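Local structure of hydrolase, haloacid dehalogenase-like family (2I6X) at residues E61-T64 / E65-Y69. The protein is a predicted hydrolase of the haloacid dehalogenase (HAD) superfamily, whose substrate and reaction have not been established. Residues are numbered along the deposited sequence; the frame is centred on the assembly and turned at random.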
loop_
_atom_site.group_PDB
_atom_site.type_symbol
_atom_site.label_atom_id
_atom_site.label_comp_id
_atom_site.label_asym_id
_atom_site.label_seq_id
_atom_site.Cartn_x
_atom_site.Cartn_y
_atom_site.Cartn_z
ATOM N N GLU A 61 10.691 -3.336 -17.398
ATOM C CA GLU A 61 10.596 -2.112 -18.185
ATOM C C GLU A 61 11.013 -0.851 -17.412
ATOM O O GLU A 61 11.733 -0.006 -17.951
ATOM C CB GLU A 61 9.185 -1.949 -18.763
ATOM C CG GLU A 61 8.858 -2.915 -19.896
ATOM C CD GLU A 61 7.431 -2.755 -20.391
ATOM O OE1 GLU A 61 6.506 -2.666 -19.549
ATOM O OE2 GLU A 61 7.230 -2.712 -21.626
ATOM N N PHE A 62 10.581 -0.747 -16.155
ATOM C CA PHE A 62 10.924 0.379 -15.283
ATOM C C PHE A 62 12.429 0.463 -15.001
ATOM O O PHE A 62 13.016 1.553 -14.984
ATOM C CB PHE A 62 10.120 0.275 -13.982
ATOM C CG PHE A 62 10.702 1.043 -12.821
ATOM C CD1 PHE A 62 10.366 2.392 -12.615
ATOM C CD2 PHE A 62 11.548 0.396 -11.891
ATOM C CE1 PHE A 62 10.880 3.109 -11.507
ATOM C CE2 PHE A 62 12.090 1.098 -10.772
ATOM C CZ PHE A 62 11.742 2.456 -10.567
ATOM N N ARG A 63 13.051 -0.687 -14.794
ATOM C CA ARG A 63 14.454 -0.722 -14.467
ATOM C C ARG A 63 15.319 -0.402 -15.686
ATOM O O ARG A 63 16.325 0.307 -15.577
ATOM C CB ARG A 63 14.801 -2.084 -13.868
ATOM C CG ARG A 63 16.158 -2.148 -13.219
ATOM C CD ARG A 63 16.298 -3.382 -12.344
ATOM N NE ARG A 63 15.406 -4.475 -12.735
ATOM C CZ ARG A 63 15.689 -5.381 -13.662
ATOM N NH1 ARG A 63 16.842 -5.308 -14.310
ATOM N NH2 ARG A 63 14.807 -6.336 -13.961
ATOM N N THR A 64 14.909 -0.917 -16.842
ATOM C CA THR A 64 15.538 -0.595 -18.103
ATOM C C THR A 64 15.512 0.918 -18.316
ATOM O O THR A 64 16.543 1.530 -18.617
ATOM C CB THR A 64 14.836 -1.316 -19.285
ATOM O OG1 THR A 64 14.921 -2.733 -19.096
ATOM C CG2 THR A 64 15.497 -0.957 -20.635
ATOM N N GLU A 65 14.337 1.527 -18.155
ATOM C CA GLU A 65 14.226 2.971 -18.333
ATOM C C GLU A 65 14.989 3.765 -17.276
ATOM O O GLU A 65 15.562 4.806 -17.590
ATOM C CB GLU A 65 12.761 3.425 -18.415
ATOM C CG GLU A 65 12.013 2.869 -19.598
ATOM C CD GLU A 65 12.760 3.104 -20.885
ATOM O OE1 GLU A 65 13.420 2.155 -21.379
ATOM O OE2 GLU A 65 12.712 4.248 -21.388
ATOM N N LEU A 66 15.000 3.270 -16.043
ATOM C CA LEU A 66 15.694 3.941 -14.939
ATOM C C LEU A 66 17.204 3.912 -15.164
ATOM O O LEU A 66 17.893 4.896 -14.897
ATOM C CB LEU A 66 15.374 3.279 -13.588
ATOM C CG LEU A 66 15.136 4.108 -12.309
ATOM C CD1 LEU A 66 15.468 3.290 -11.058
ATOM C CD2 LEU A 66 15.843 5.456 -12.242
ATOM N N SER A 67 17.698 2.760 -15.616
ATOM C CA SER A 67 19.089 2.589 -16.041
ATOM C C SER A 67 19.460 3.612 -17.130
ATOM O O SER A 67 20.456 4.327 -16.998
ATOM C CB SER A 67 19.309 1.176 -16.565
ATOM O OG SER A 67 19.183 0.229 -15.523
ATOM N N ARG A 68 18.649 3.687 -18.184
ATOM C CA ARG A 68 18.837 4.672 -19.249
ATOM C C ARG A 68 18.882 6.078 -18.648
ATOM O O ARG A 68 19.738 6.871 -18.989
ATOM C CB ARG A 68 17.710 4.547 -20.284
ATOM C CG ARG A 68 17.869 5.372 -21.596
ATOM C CD ARG A 68 16.589 5.277 -22.502
ATOM N NE ARG A 68 15.949 3.954 -22.360
ATOM C CZ ARG A 68 16.316 2.848 -23.020
ATOM N NH1 ARG A 68 17.305 2.889 -23.912
ATOM N NH2 ARG A 68 15.691 1.694 -22.796
ATOM N N TYR A 69 17.981 6.349 -17.709
ATOM C CA TYR A 69 17.848 7.665 -17.073
ATOM C C TYR A 69 19.095 8.119 -16.292
ATOM O O TYR A 69 19.476 9.283 -16.324
ATOM C CB TYR A 69 16.587 7.655 -16.193
ATOM C CG TYR A 69 16.156 8.953 -15.548
ATOM C CD1 TYR A 69 15.137 9.727 -16.111
ATOM C CD2 TYR A 69 16.712 9.374 -14.333
ATOM C CE1 TYR A 69 14.711 10.908 -15.500
ATOM C CE2 TYR A 69 16.293 10.554 -13.715
ATOM C CZ TYR A 69 15.291 11.307 -14.291
ATOM O OH TYR A 69 14.873 12.481 -13.679
#
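T64 and R68 run alongside each other, one turn apart on the amphipathic alpha-helix 59-70, which packs among the small helices of the helical cap region, well away from the parallel sheet of the HAD core. R68 CB sits 3.6 Å from T64 O, the carbonyl that accepts the i to i+4 bond from R68 N. CG stands anti to the backbone N (chi1 -171°); the bend at chi3 turns the guanidinium back along the helix, and the E65 chain, bent at chi2, brings its carboxylate to meet it. There R68 NH2 passes 3.4 Å from T64 CG2. The same NH2 forms a salt bridge with E65 OE1 at 2.7 Å, meeting it on the syn side, and OE1 lies close to the guanidinium plane. R68 NE adds weak bonds to E65 OE1 and OE2. Arginine suits this i to i+3 pairing because its long chain can double back to E65.

The buried side is apolar: F62 CZ meets L66 CD1 at 3.8 Å, both side chains extending the same way. F49 stacks edge-to-face with F62, while M39 touches L66.

Serine is short enough to bond to its own helix: with OG beside its backbone N (chi1 -67°), S67 reaches back to R63 O, and OG also bonds to L74 N beyond the helix end. R63 O takes two bonds from S67, N at 2.8 Å and OG at 2.9 Å, arriving from opposite faces of the carbonyl plane.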